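DNA polymerase sliding clamp 2 (Thermococcus kodakarensis, PDB 3LX2) probably encircles DNA as a ring of three identical subunits, serving as a moving platform that tethers DNA polymerase and other proteins during replication. Local coordinates at residues Glu67-Asp72 / Leu113-Ala118; Lys163-Ala168 / Arg176-Met181. One frame throughout, in Å; residues are numbered along the deposited sequence.

Interaction 1: residues Glu67-Asp72 / Leu113-Ala118; sequences EAIAFD and LPLIDA
Ala70 and Ile116 meet through the one direct hydrogen bond between the two segments: Ile116 N donates to Ala70 O at 2.9 Å. The N-H points fairly straight at the oxygen but comes from above the carbonyl plane, 40° out of it. Ala70 O is also approached by Leu115 CD2 at 3.4 Å and by Leu115 CA in a C-H...O contact. With CG anti to its own carbonyl carbon (chi1 -68°), Leu115 brings CD2 inward, 4.1 Å from Ile69 CB, and obliquely against CD2 of the Phe71 ring. The fork of a leucine suits this place: CD1 meets Ile69 CG2, while CD2 reaches Ile69 and the Phe71 ring. Ala70 CB lies 4.0 Å from Ile116 CG1 and 4.1 Å from Ala118 CB; small methyls here let residues 116-118 pass close to strand 67-72. That strand is the outermost, within the chain, of the long sheet, whereas 108-114 is, within the chain, outermost in the separate five-stranded sheet, so the contact joins the long sheet, which spans both domains, to the five-stranded sheet of the N-terminal domain. A water completes the join, accepting from Asp72 N at 2.7 Å and donating to Pro114 O at 2.8 Å, just where Asp72 takes the N-cap position of helix 73-80. Farther out, Phe71 packs edge-to-face with both Phe29 and Phe76, while Pro114 touches Asp172 of the second subunit.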
ATOM      1  N   GLU A  67     -29.447  11.855 -26.492  1.00 61.30           N
ATOM      2  CA  GLU A  67     -29.121  13.093 -25.831  1.00 61.25           C
ATOM      3  C   GLU A  67     -27.739  13.059 -25.179  1.00 60.30           C
ATOM      4  O   GLU A  67     -27.194  11.979 -24.878  1.00 60.08           O
ATOM      5  CB  GLU A  67     -30.179  13.451 -24.788  1.00 61.95           C
ATOM      6  CG  GLU A  67     -30.256  12.514 -23.605  1.00 65.75           C
ATOM      7  CD  GLU A  67     -30.846  13.196 -22.360  1.00 71.87           C
ATOM      8  OE1 GLU A  67     -31.815  12.640 -21.783  1.00 72.17           O
ATOM      9  OE2 GLU A  67     -30.336  14.286 -21.956  1.00 72.73           O
ATOM     10  N   ALA A  68     -27.204  14.263 -24.978  1.00 58.31           N
ATOM     11  CA  ALA A  68     -26.000  14.508 -24.221  1.00 56.47           C
ATOM     12  C   ALA A  68     -26.298  14.671 -22.757  1.00 55.51           C
ATOM     13  O   ALA A  68     -27.137  15.503 -22.377  1.00 55.94           O
ATOM     14  CB  ALA A  68     -25.331  15.761 -24.722  1.00 56.65           C
ATOM     15  N   ILE A  69     -25.587  13.911 -21.929  1.00 53.54           N
ATOM     16  CA  ILE A  69     -25.575  14.141 -20.487  1.00 51.92           C
ATOM     17  C   ILE A  69     -24.204  14.601 -20.041  1.00 51.83           C
ATOM     18  O   ILE A  69     -23.183  14.303 -20.685  1.00 53.26           O
ATOM     19  CB  ILE A  69     -25.949  12.894 -19.675  1.00 51.47           C
ATOM     20  CG1 ILE A  69     -25.202  11.674 -20.205  1.00 51.61           C
ATOM     21  CG2 ILE A  69     -27.471  12.688 -19.669  1.00 51.29           C
ATOM     22  CD1 ILE A  69     -25.407  10.432 -19.375  1.00 52.92           C
ATOM     23  N   ALA A  70     -24.165  15.304 -18.923  1.00 50.47           N
ATOM     24  CA  ALA A  70     -22.944  15.881 -18.441  1.00 50.71           C
ATOM     25  C   ALA A  70     -22.927  15.767 -16.924  1.00 50.44           C
ATOM     26  O   ALA A  70     -23.953  15.927 -16.266  1.00 50.53           O
ATOM     27  CB  ALA A  70     -22.845  17.369 -18.885  1.00 50.95           C
ATOM     28  N   PHE A  71     -21.766  15.477 -16.358  1.00 50.16           N
ATOM     29  CA  PHE A  71     -21.720  15.274 -14.917  1.00 50.70           C
ATOM     30  C   PHE A  71     -20.312  15.423 -14.383  1.00 49.78           C
ATOM     31  O   PHE A  71     -19.345  15.451 -15.134  1.00 49.53           O
ATOM     32  CB  PHE A  71     -22.306  13.903 -14.549  1.00 50.74           C
ATOM     33  CG  PHE A  71     -21.836  12.823 -15.452  1.00 52.33           C
ATOM     34  CD1 PHE A  71     -20.667  12.142 -15.174  1.00 53.59           C
ATOM     35  CD2 PHE A  71     -22.527  12.534 -16.618  1.00 51.33           C
ATOM     36  CE1 PHE A  71     -20.202  11.172 -16.042  1.00 55.10           C
ATOM     37  CE2 PHE A  71     -22.078  11.570 -17.481  1.00 53.17           C
ATOM     38  CZ  PHE A  71     -20.915  10.874 -17.184  1.00 55.54           C
ATOM     39  N   ASP A  72     -20.200  15.500 -13.069  1.00 49.60           N
ATOM     40  CA  ASP A  72     -18.913  15.757 -12.492  1.00 49.88           C
ATOM     41  C   ASP A  72     -18.037  14.476 -12.505  1.00 49.45           C
ATOM     42  O   ASP A  72     -18.435  13.433 -11.977  1.00 47.02           O
ATOM     43  CB  ASP A  72     -19.076  16.355 -11.119  1.00 49.63           C
ATOM     44  CG  ASP A  72     -17.826  16.921 -10.641  1.00 53.21           C
ATOM     45  OD1 ASP A  72     -17.256  17.799 -11.313  1.00 58.35           O
ATOM     46  OD2 ASP A  72     -17.375  16.483  -9.591  1.00 60.41           O
ATOM     47  N   LEU A 113     -26.828  10.742  -9.335  1.00 51.22           N
ATOM     48  CA  LEU A 113     -25.919  11.890  -9.434  1.00 52.29           C
ATOM     49  C   LEU A 113     -26.533  13.013 -10.234  1.00 52.39           C
ATOM     50  O   LEU A 113     -27.116  12.758 -11.287  1.00 52.54           O
ATOM     51  CB  LEU A 113     -24.585  11.493 -10.075  1.00 51.01           C
ATOM     52  CG  LEU A 113     -23.939  10.163  -9.744  1.00 52.40           C
ATOM     53  CD1 LEU A 113     -22.832   9.918 -10.787  1.00 52.20           C
ATOM     54  CD2 LEU A 113     -23.401  10.068  -8.296  1.00 46.14           C
ATOM     55  N   PRO A 114     -26.372  14.257  -9.767  1.00 53.76           N
ATOM     56  CA  PRO A 114     -27.038  15.405 -10.424  1.00 55.17           C
ATOM     57  C   PRO A 114     -26.360  15.691 -11.734  1.00 56.26           C
ATOM     58  O   PRO A 114     -25.148  15.692 -11.806  1.00 57.14           O
ATOM     59  CB  PRO A 114     -26.806  16.545  -9.451  1.00 54.95           C
ATOM     60  CG  PRO A 114     -25.447  16.216  -8.817  1.00 54.23           C
ATOM     61  CD  PRO A 114     -25.406  14.693  -8.743  1.00 54.03           C
ATOM     62  N   LEU A 115     -27.144  15.872 -12.770  1.00 58.51           N
ATOM     63  CA  LEU A 115     -26.622  16.185 -14.076  1.00 60.51           C
ATOM     64  C   LEU A 115     -26.375  17.660 -14.159  1.00 62.46           C
ATOM     65  O   LEU A 115     -26.931  18.429 -13.373  1.00 62.43           O
ATOM     66  CB  LEU A 115     -27.645  15.799 -15.124  1.00 60.54           C
ATOM     67  CG  LEU A 115     -27.814  14.288 -15.205  1.00 60.04           C
ATOM     68  CD1 LEU A 115     -28.989  13.927 -16.075  1.00 57.04           C
ATOM     69  CD2 LEU A 115     -26.499  13.694 -15.715  1.00 58.59           C
ATOM     70  N   ILE A 116     -25.540  18.067 -15.111  1.00 65.01           N
ATOM     71  CA  ILE A 116     -25.301  19.487 -15.306  1.00 68.08           C
ATOM     72  C   ILE A 116     -25.448  19.924 -16.751  1.00 70.13           C
ATOM     73  O   ILE A 116     -25.630  19.086 -17.637  1.00 70.22           O
ATOM     74  CB  ILE A 116     -23.959  19.993 -14.681  1.00 67.75           C
ATOM     75  CG1 ILE A 116     -22.773  19.522 -15.499  1.00 67.83           C
ATOM     76  CG2 ILE A 116     -23.886  19.648 -13.166  1.00 67.87           C
ATOM     77  CD1 ILE A 116     -21.474  19.587 -14.770  1.00 69.63           C
ATOM     78  N   ASP A 117     -25.364  21.247 -16.953  1.00 72.89           N
ATOM     79  CA  ASP A 117     -25.374  21.893 -18.278  1.00 75.41           C
ATOM     80  C   ASP A 117     -24.552  21.132 -19.310  1.00 76.10           C
ATOM     81  O   ASP A 117     -23.334  21.037 -19.189  1.00 76.27           O
ATOM     82  CB  ASP A 117     -24.881  23.361 -18.165  1.00 75.55           C
ATOM     83  CG  ASP A 117     -25.330  24.253 -19.373  1.00 77.58           C
ATOM     84  OD1 ASP A 117     -25.872  23.705 -20.361  1.00 76.62           O
ATOM     85  OD2 ASP A 117     -25.145  25.508 -19.330  1.00 78.89           O
ATOM     86  N   ALA A 118     -25.232  20.604 -20.326  1.00 78.21           N
ATOM     87  CA  ALA A 118     -24.606  19.768 -21.384  1.00 79.91           C
ATOM     88  C   ALA A 118     -24.158  20.515 -22.681  1.00 81.33           C
ATOM     89  O   ALA A 118     -24.029  19.894 -23.746  1.00 81.81           O
ATOM     90  CB  ALA A 118     -25.535  18.598 -21.724  1.00 79.35           C
TER
HETATM   91  O   HOH W   1     -22.353  15.909 -11.551  1.00 41.82           O

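Interaction 2: residues Lys163-Ala168 / Arg176-Met181; sequences KLTFKA and RTVLTM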
ATOM      1  N   LYS A 163      13.825   2.069 -35.981  1.00 58.39           N
ATOM      2  CA  LYS A 163      14.162   2.577 -34.663  1.00 57.93           C
ATOM      3  C   LYS A 163      13.109   3.496 -34.029  1.00 56.99           C
ATOM      4  O   LYS A 163      12.812   4.604 -34.554  1.00 57.03           O
ATOM      5  CB  LYS A 163      15.534   3.276 -34.702  1.00 58.02           C
ATOM      6  CG  LYS A 163      16.443   2.956 -33.491  1.00 60.16           C
ATOM      7  CD  LYS A 163      17.893   3.473 -33.711  1.00 62.52           C
ATOM      8  CE  LYS A 163      18.961   2.401 -33.363  1.00 63.95           C
ATOM      9  NZ  LYS A 163      20.312   2.727 -33.947  1.00 65.48           N
ATOM     10  N   LEU A 164      12.580   3.035 -32.888  1.00 55.41           N
ATOM     11  CA  LEU A 164      11.689   3.839 -32.054  1.00 54.09           C
ATOM     12  C   LEU A 164      12.387   4.147 -30.745  1.00 53.47           C
ATOM     13  O   LEU A 164      12.672   3.247 -29.943  1.00 52.77           O
ATOM     14  CB  LEU A 164      10.344   3.122 -31.795  1.00 53.77           C
ATOM     15  CG  LEU A 164       9.289   3.962 -31.036  1.00 52.22           C
ATOM     16  CD1 LEU A 164       8.691   5.031 -31.894  1.00 46.11           C
ATOM     17  CD2 LEU A 164       8.180   3.096 -30.477  1.00 50.76           C
ATOM     18  N   THR A 165      12.644   5.427 -30.533  1.00 52.89           N
ATOM     19  CA  THR A 165      13.467   5.865 -29.422  1.00 53.17           C
ATOM     20  C   THR A 165      12.740   6.939 -28.610  1.00 52.87           C
ATOM     21  O   THR A 165      12.253   7.902 -29.207  1.00 53.81           O
ATOM     22  CB  THR A 165      14.778   6.529 -29.958  1.00 54.10           C
ATOM     23  OG1 THR A 165      15.454   5.679 -30.918  1.00 54.38           O
ATOM     24  CG2 THR A 165      15.719   6.880 -28.789  1.00 54.28           C
ATOM     25  N   PHE A 166      12.687   6.792 -27.280  1.00 51.29           N
ATOM     26  CA  PHE A 166      12.159   7.804 -26.362  1.00 51.00           C
ATOM     27  C   PHE A 166      13.219   8.427 -25.419  1.00 50.59           C
ATOM     28  O   PHE A 166      13.753   7.746 -24.543  1.00 49.62           O
ATOM     29  CB  PHE A 166      11.127   7.162 -25.472  1.00 51.44           C
ATOM     30  CG  PHE A 166      10.135   6.363 -26.201  1.00 53.93           C
ATOM     31  CD1 PHE A 166       9.044   6.983 -26.807  1.00 52.70           C
ATOM     32  CD2 PHE A 166      10.280   4.978 -26.297  1.00 54.23           C
ATOM     33  CE1 PHE A 166       8.106   6.233 -27.499  1.00 53.70           C
ATOM     34  CE2 PHE A 166       9.346   4.235 -26.973  1.00 53.63           C
ATOM     35  CZ  PHE A 166       8.254   4.867 -27.577  1.00 53.42           C
ATOM     36  N   LYS A 167      13.506   9.716 -25.581  1.00 49.90           N
ATOM     37  CA  LYS A 167      14.603  10.324 -24.831  1.00 49.38           C
ATOM     38  C   LYS A 167      14.255  11.629 -24.207  1.00 48.19           C
ATOM     39  O   LYS A 167      13.399  12.374 -24.665  1.00 46.35           O
ATOM     40  CB  LYS A 167      15.880  10.487 -25.661  1.00 49.71           C
ATOM     41  CG  LYS A 167      15.965  11.712 -26.579  1.00 53.31           C
ATOM     42  CD  LYS A 167      17.145  11.521 -27.611  1.00 59.82           C
ATOM     43  CE  LYS A 167      17.903  12.857 -27.966  1.00 63.31           C
ATOM     44  NZ  LYS A 167      18.545  12.850 -29.366  1.00 63.57           N
ATOM     45  N   ALA A 168      14.950  11.867 -23.115  1.00 47.79           N
ATOM     46  CA  ALA A 168      14.800  13.077 -22.363  1.00 47.76           C
ATOM     47  C   ALA A 168      16.185  13.645 -22.072  1.00 47.67           C
ATOM     48  O   ALA A 168      17.197  12.924 -22.045  1.00 47.18           O
ATOM     49  CB  ALA A 168      14.018  12.814 -21.093  1.00 45.85           C
ATOM     50  N   ARG A 176      17.852   7.549 -22.803  1.00 53.73           N
ATOM     51  CA  ARG A 176      17.376   6.956 -24.030  1.00 53.80           C
ATOM     52  C   ARG A 176      16.778   5.535 -23.705  1.00 52.76           C
ATOM     53  O   ARG A 176      17.412   4.677 -23.078  1.00 51.46           O
ATOM     54  CB  ARG A 176      18.561   6.908 -24.996  1.00 53.65           C
ATOM     55  CG  ARG A 176      18.272   6.669 -26.433  1.00 56.64           C
ATOM     56  CD  ARG A 176      19.544   6.857 -27.299  1.00 60.39           C
ATOM     57  NE  ARG A 176      19.620   8.229 -27.846  1.00 67.64           N
ATOM     58  CZ  ARG A 176      19.704   8.543 -29.149  1.00 68.02           C
ATOM     59  NH1 ARG A 176      19.756   7.565 -30.054  1.00 69.03           N
ATOM     60  NH2 ARG A 176      19.760   9.826 -29.551  1.00 65.17           N
ATOM     61  N   THR A 177      15.523   5.346 -24.066  1.00 52.26           N
ATOM     62  CA  THR A 177      14.958   4.011 -24.202  1.00 52.65           C
ATOM     63  C   THR A 177      14.769   3.786 -25.691  1.00 53.22           C
ATOM     64  O   THR A 177      14.138   4.626 -26.368  1.00 52.09           O
ATOM     65  CB  THR A 177      13.591   3.906 -23.570  1.00 52.02           C
ATOM     66  OG1 THR A 177      13.700   3.929 -22.146  1.00 51.25           O
ATOM     67  CG2 THR A 177      12.962   2.620 -23.991  1.00 53.22           C
ATOM     68  N   VAL A 178      15.294   2.669 -26.214  1.00 54.14           N
ATOM     69  CA  VAL A 178      15.184   2.406 -27.661  1.00 54.79           C
ATOM     70  C   VAL A 178      14.646   1.026 -28.073  1.00 55.10           C
ATOM     71  O   VAL A 178      15.187  -0.012 -27.678  1.00 56.29           O
ATOM     72  CB  VAL A 178      16.485   2.787 -28.396  1.00 54.87           C
ATOM     73  CG1 VAL A 178      17.701   2.214 -27.686  1.00 57.00           C
ATOM     74  CG2 VAL A 178      16.444   2.352 -29.850  1.00 55.62           C
ATOM     75  N   LEU A 179      13.584   1.044 -28.884  1.00 55.20           N
ATOM     76  CA  LEU A 179      12.873  -0.157 -29.355  1.00 54.57           C
ATOM     77  C   LEU A 179      13.042  -0.429 -30.828  1.00 54.63           C
ATOM     78  O   LEU A 179      12.854   0.455 -31.669  1.00 54.13           O
ATOM     79  CB  LEU A 179      11.378  -0.002 -29.152  1.00 54.59           C
ATOM     80  CG  LEU A 179      10.814   0.189 -27.767  1.00 54.69           C
ATOM     81  CD1 LEU A 179       9.332  -0.103 -27.847  1.00 53.23           C
ATOM     82  CD2 LEU A 179      11.531  -0.748 -26.769  1.00 57.08           C
ATOM     83  N   THR A 180      13.372  -1.676 -31.138  1.00 55.28           N
ATOM     84  CA  THR A 180      13.400  -2.153 -32.541  1.00 56.23           C
ATOM     85  C   THR A 180      12.404  -3.325 -32.690  1.00 57.26           C
ATOM     86  O   THR A 180      11.820  -3.820 -31.687  1.00 56.39           O
ATOM     87  CB  THR A 180      14.832  -2.619 -33.012  1.00 55.18           C
ATOM     88  OG1 THR A 180      15.214  -3.832 -32.327  1.00 55.21           O
ATOM     89  CG2 THR A 180      15.886  -1.547 -32.768  1.00 53.94           C
ATOM     90  N   MET A 181      12.254  -3.794 -33.929  1.00 58.69           N
ATOM     91  CA  MET A 181      11.472  -5.008 -34.168  1.00 60.00           C
ATOM     92  C   MET A 181      11.927  -6.237 -33.353  1.00 59.92           C
ATOM     93  O   MET A 181      11.146  -7.160 -33.134  1.00 60.33           O
ATOM     94  CB  MET A 181      11.277  -5.292 -35.670  1.00 59.65           C
ATOM     95  CG  MET A 181      10.120  -4.473 -36.297  1.00 61.19           C
ATOM     96  SD  MET A 181       8.582  -4.376 -35.310  1.00 64.23           S
ATOM     97  CE  MET A 181       8.024  -6.064 -35.218  1.00 65.22           C
TER
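A beta hairpin of the C-terminal domain pairs strands 164-169 and 174-179 in antiparallel fashion, their segment axes 167° apart. Two hydrogen-bonded pairs carry it. Leu164 and Leu179 exchange bonds, Leu179 N to Leu164 O at a short 2.6 Å; Phe166 and Thr177 do the same, Phe166 N to Thr177 O at 2.8 Å. These four residues share one face, where Leu179 CG meets the edge of the Phe166 ring; large apolar groups suit Leu164, Phe166 and Leu179 because this side packs against a helix and a strand. The other face carries Thr165, Lys167, Arg176 and Val178. With OG1 beside the backbone N (chi1 -51°), Thr165 has its CG2 methyl anti to that N, 3.5 Å from Arg176 CG and over one face of the guanidinium, while Thr165 OG1 lies 3.6 Å from Val178 CG2. Lys167 runs alongside Arg176, its NZ 3.3 Å from NH2 of Arg176 at the guanidinium edge; both are donors, and the like charges probably repel. Thr177 OG1 bonds to Thr109 OG1 of the third subunit, where residues 176-178 continue the sheet into that chain. On the face of Phe166 and the leucines, Phe166 lies against Leu141 and Ala144 of helix 138-151, and Leu164 and Leu179 against Leu186 of strand 186-191.

Along the chain, interaction 1 closes before interaction 2 opens, and the two do not touch: their centres are 42 Å apart, their nearest atoms about 31 Å, on opposite sides of the chain's centre. They share no sheet. Interaction 1 joins the N-terminal domain's five-stranded sheet to the long sheet that spans both domains; interaction 2 lies within the four-stranded sheet of the C-terminal domain. Each nevertheless reaches a neighbouring copy, since strand 174-179 pairs with a strand of the third subunit and Pro114, at the end of strand 108-114, packs on the second. The contacts thus lie towards the two ends of the subunit, where the copies join to close the trimeric ring.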